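Local structure of Abbfa_003403 (Acinetobacter baumannii, 4ZXH) at residues H146-L158 against R285-V298. The protein is a four-domain nonribosomal peptide synthetase that probably activates an amino acid, loads it on its carrier domain, condenses it with an acyl donor and releases the product through a thioesterase. Sequence-based numbering, arbitrary orientation.
Sequences HHALMDFWSIGLL and RLERSLRNALGQFV
A buried salt bridge and hydrogen bonds join the HHxxxD motif of the condensation domain (His146 to Asp151) to the loop 285-298. The motif links strand 138-146 to helix 152-165. Asp151 suits this corner because its short side chain puts a carboxylate where it serves both segments: OD1 caps the helix by accepting from Ser154 N, and the syn lone pair of OD1 takes the salt bridge from Arg285 NH2 at 3.0 Å. With CG between the backbone N and the carbonyl carbon (chi1 52°), the carboxylate also brings OD2 within 3.2 Å of Phe297 N, which donates from above the carboxylate plane. Arg285 has the length to span the loop; its NH1 donates to Leu290 O and Ala293 O, fixing the guanidinium's rotation, with Phe297 CD2 over one face, toward its rim. Gly295, at whose backbone angles a side chain would press on the preceding carbonyl oxygen, offers O to Asp151 N at 3.0 Å. Leu294 fits the apolar side, its CD2 3.9 Å from Ser154 CB and near Met150 and Leu158. The Gln296 amide stands nearly perpendicular (83°) to the His147 ring, its OE1 at the ring edge; its NE2 donates to Glu22 O and Val298 O. Holding Asp151 this way is consistent with a structural role for the motif's aspartate. In the helix's first turn, Trp153 NE1 donates to Arg291 O, close to the ring plane, at 3.0 Å and 162°.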
# COMPACT_ATOMS: atom_id res chain seq x y z
N HIS A 146 10.48 -0.97 28.09
CA HIS A 146 9.53 -1.23 27.03
C HIS A 146 8.09 -1.07 27.53
O HIS A 146 7.74 -1.52 28.63
CB HIS A 146 9.73 -2.62 26.46
CG HIS A 146 9.04 -2.83 25.16
ND1 HIS A 146 7.69 -3.07 25.07
CD2 HIS A 146 9.50 -2.83 23.88
CE1 HIS A 146 7.35 -3.22 23.80
NE2 HIS A 146 8.43 -3.07 23.06
N HIS A 147 7.28 -0.40 26.72
CA HIS A 147 5.91 -0.03 27.10
C HIS A 147 5.00 -1.28 27.30
O HIS A 147 3.99 -1.21 28.01
CB HIS A 147 5.33 0.91 26.04
CG HIS A 147 4.17 1.75 26.51
ND1 HIS A 147 3.21 1.28 27.37
CD2 HIS A 147 3.82 3.02 26.18
CE1 HIS A 147 2.31 2.24 27.57
NE2 HIS A 147 2.66 3.29 26.87
N ALA A 148 5.36 -2.41 26.70
CA ALA A 148 4.65 -3.66 27.00
C ALA A 148 4.76 -4.04 28.48
O ALA A 148 3.89 -4.75 29.01
CB ALA A 148 5.16 -4.81 26.13
N LEU A 149 5.81 -3.55 29.16
CA LEU A 149 6.02 -3.91 30.55
C LEU A 149 5.28 -2.96 31.48
O LEU A 149 4.61 -3.39 32.42
CB LEU A 149 7.50 -3.93 30.90
CG LEU A 149 7.82 -4.50 32.29
CD1 LEU A 149 7.55 -6.03 32.39
CD2 LEU A 149 9.25 -4.16 32.75
N MET A 150 5.40 -1.65 31.24
CA MET A 150 4.69 -0.70 32.10
C MET A 150 4.47 0.61 31.39
O MET A 150 5.09 0.89 30.36
CB MET A 150 5.44 -0.48 33.44
CG MET A 150 6.89 0.05 33.39
SD MET A 150 7.68 0.30 35.04
CE MET A 150 8.08 -1.37 35.49
N ASP A 151 3.55 1.41 31.91
CA ASP A 151 3.26 2.70 31.32
C ASP A 151 4.03 3.82 32.04
O ASP A 151 4.80 3.57 32.95
CB ASP A 151 1.75 2.95 31.37
CG ASP A 151 1.18 2.77 32.75
OD1 ASP A 151 1.96 2.89 33.72
OD2 ASP A 151 -0.04 2.52 32.87
N PHE A 152 3.80 5.05 31.60
CA PHE A 152 4.45 6.22 32.15
C PHE A 152 4.04 6.49 33.60
O PHE A 152 4.90 6.81 34.43
CB PHE A 152 4.14 7.43 31.28
CG PHE A 152 5.05 8.59 31.51
CD1 PHE A 152 6.40 8.52 31.15
CD2 PHE A 152 4.56 9.77 32.07
CE1 PHE A 152 7.24 9.61 31.37
CE2 PHE A 152 5.40 10.85 32.28
CZ PHE A 152 6.74 10.77 31.93
N TRP A 153 2.74 6.36 33.91
CA TRP A 153 2.30 6.51 35.30
C TRP A 153 3.20 5.63 36.18
O TRP A 153 3.61 6.05 37.26
CB TRP A 153 0.81 6.15 35.45
CG TRP A 153 0.18 6.39 36.82
CD1 TRP A 153 -0.03 5.45 37.79
CD2 TRP A 153 -0.34 7.62 37.35
NE1 TRP A 153 -0.64 6.00 38.88
CE2 TRP A 153 -0.84 7.34 38.64
CE3 TRP A 153 -0.41 8.93 36.87
CZ2 TRP A 153 -1.39 8.33 39.46
CZ3 TRP A 153 -0.96 9.92 37.69
CH2 TRP A 153 -1.45 9.61 38.97
N SER A 154 3.54 4.43 35.70
CA SER A 154 4.40 3.51 36.44
C SER A 154 5.80 4.05 36.60
O SER A 154 6.42 3.90 37.68
CB SER A 154 4.46 2.14 35.76
OG SER A 154 3.19 1.49 35.83
N ILE A 155 6.31 4.67 35.53
CA ILE A 155 7.61 5.32 35.57
C ILE A 155 7.68 6.31 36.73
O ILE A 155 8.64 6.30 37.51
CB ILE A 155 7.91 6.08 34.26
CG1 ILE A 155 8.23 5.09 33.12
CG2 ILE A 155 9.06 7.04 34.45
CD1 ILE A 155 9.10 3.95 33.53
N GLY A 156 6.65 7.13 36.88
CA GLY A 156 6.65 8.14 37.92
C GLY A 156 6.62 7.52 39.30
O GLY A 156 7.29 7.98 40.21
N LEU A 157 5.83 6.47 39.46
CA LEU A 157 5.81 5.73 40.70
C LEU A 157 7.21 5.21 41.02
O LEU A 157 7.64 5.22 42.17
CB LEU A 157 4.83 4.57 40.61
CG LEU A 157 3.34 4.90 40.68
CD1 LEU A 157 2.56 3.61 40.54
CD2 LEU A 157 3.02 5.56 42.00
N LEU A 158 7.91 4.78 39.99
CA LEU A 158 9.19 4.14 40.19
C LEU A 158 10.26 5.20 40.41
O LEU A 158 11.08 5.11 41.32
CB LEU A 158 9.51 3.26 39.01
CG LEU A 158 10.59 2.22 39.22
CD1 LEU A 158 10.44 1.58 40.58
CD2 LEU A 158 10.46 1.17 38.11
N ARG A 285 -6.76 3.54 35.17
CA ARG A 285 -6.76 3.08 36.57
C ARG A 285 -7.95 3.65 37.34
O ARG A 285 -7.79 4.53 38.20
CB ARG A 285 -5.45 3.43 37.27
CG ARG A 285 -4.21 3.09 36.48
CD ARG A 285 -3.00 3.83 37.00
NE ARG A 285 -1.78 3.45 36.29
CZ ARG A 285 -0.81 2.73 36.85
NH1 ARG A 285 -0.93 2.33 38.11
NH2 ARG A 285 0.30 2.44 36.16
N LEU A 286 -9.14 3.16 37.02
CA LEU A 286 -10.33 3.71 37.64
C LEU A 286 -10.44 3.23 39.09
O LEU A 286 -10.72 4.04 39.98
CB LEU A 286 -11.57 3.35 36.82
CG LEU A 286 -11.55 3.98 35.41
CD1 LEU A 286 -12.82 3.68 34.63
CD2 LEU A 286 -11.30 5.49 35.48
N GLU A 287 -10.19 1.95 39.33
CA GLU A 287 -10.16 1.41 40.69
C GLU A 287 -9.00 2.03 41.50
O GLU A 287 -7.85 2.01 41.06
CB GLU A 287 -10.04 -0.12 40.68
N ARG A 288 -9.31 2.59 42.67
CA ARG A 288 -8.31 3.24 43.53
C ARG A 288 -7.20 2.24 43.92
O ARG A 288 -6.05 2.63 44.14
CB ARG A 288 -8.97 3.82 44.79
N SER A 289 -7.57 0.97 43.96
CA SER A 289 -6.62 -0.12 44.18
C SER A 289 -5.41 -0.11 43.23
O SER A 289 -4.36 -0.66 43.56
CB SER A 289 -7.36 -1.45 44.06
OG SER A 289 -6.46 -2.52 43.84
N LEU A 290 -5.57 0.51 42.06
CA LEU A 290 -4.54 0.47 41.02
C LEU A 290 -3.65 1.70 40.93
O LEU A 290 -2.79 1.78 40.05
CB LEU A 290 -5.18 0.27 39.65
CG LEU A 290 -5.90 -1.05 39.44
CD1 LEU A 290 -6.64 -1.01 38.11
CD2 LEU A 290 -4.88 -2.18 39.47
N ARG A 291 -3.85 2.65 41.83
CA ARG A 291 -3.12 3.92 41.79
C ARG A 291 -1.62 3.79 42.06
O ARG A 291 -0.81 4.53 41.51
CB ARG A 291 -3.74 4.90 42.78
CG ARG A 291 -5.16 5.23 42.48
CD ARG A 291 -5.26 5.82 41.10
NE ARG A 291 -6.64 6.14 40.77
CZ ARG A 291 -7.24 7.27 41.12
NH1 ARG A 291 -6.57 8.19 41.82
NH2 ARG A 291 -8.50 7.48 40.77
N ASN A 292 -1.25 2.85 42.93
CA ASN A 292 0.14 2.67 43.30
C ASN A 292 0.79 1.49 42.57
O ASN A 292 1.94 1.13 42.84
CB ASN A 292 0.24 2.46 44.81
CG ASN A 292 -0.44 1.18 45.28
OD1 ASN A 292 -1.42 0.71 44.67
ND2 ASN A 292 0.08 0.59 46.36
N ALA A 293 0.06 0.88 41.64
CA ALA A 293 0.54 -0.35 41.00
C ALA A 293 1.42 -0.10 39.78
O ALA A 293 1.10 0.71 38.91
CB ALA A 293 -0.65 -1.22 40.60
N LEU A 294 2.54 -0.81 39.73
CA LEU A 294 3.31 -0.82 38.50
C LEU A 294 2.62 -1.71 37.47
O LEU A 294 2.05 -2.74 37.81
CB LEU A 294 4.72 -1.32 38.77
CG LEU A 294 5.56 -0.54 39.74
CD1 LEU A 294 6.79 -1.34 40.02
CD2 LEU A 294 5.91 0.78 39.13
N GLY A 295 2.66 -1.31 36.20
CA GLY A 295 2.11 -2.13 35.14
C GLY A 295 1.73 -1.33 33.92
O GLY A 295 1.90 -0.12 33.87
N GLN A 296 1.20 -2.03 32.91
CA GLN A 296 0.77 -1.39 31.68
C GLN A 296 -0.76 -1.39 31.62
O GLN A 296 -1.40 -2.41 31.32
CB GLN A 296 1.44 -2.09 30.48
CG GLN A 296 0.86 -1.95 29.07
CD GLN A 296 0.18 -0.63 28.78
OE1 GLN A 296 0.52 0.41 29.33
NE2 GLN A 296 -0.76 -0.67 27.84
N PHE A 297 -1.34 -0.23 31.94
CA PHE A 297 -2.77 -0.09 32.18
C PHE A 297 -3.40 0.86 31.17
O PHE A 297 -4.62 1.03 31.13
CB PHE A 297 -3.04 0.44 33.60
CG PHE A 297 -2.63 -0.52 34.68
CD1 PHE A 297 -3.45 -1.58 35.03
CD2 PHE A 297 -1.44 -0.34 35.37
CE1 PHE A 297 -3.09 -2.47 36.04
CE2 PHE A 297 -1.07 -1.22 36.38
CZ PHE A 297 -1.89 -2.28 36.72
N VAL A 298 -2.56 1.48 30.35
CA VAL A 298 -2.98 2.45 29.36
C VAL A 298 -3.75 1.80 28.22
O VAL A 298 -3.28 0.85 27.62
CB VAL A 298 -1.76 3.19 28.80
CG1 VAL A 298 -2.05 3.80 27.46
CG2 VAL A 298 -1.29 4.22 29.79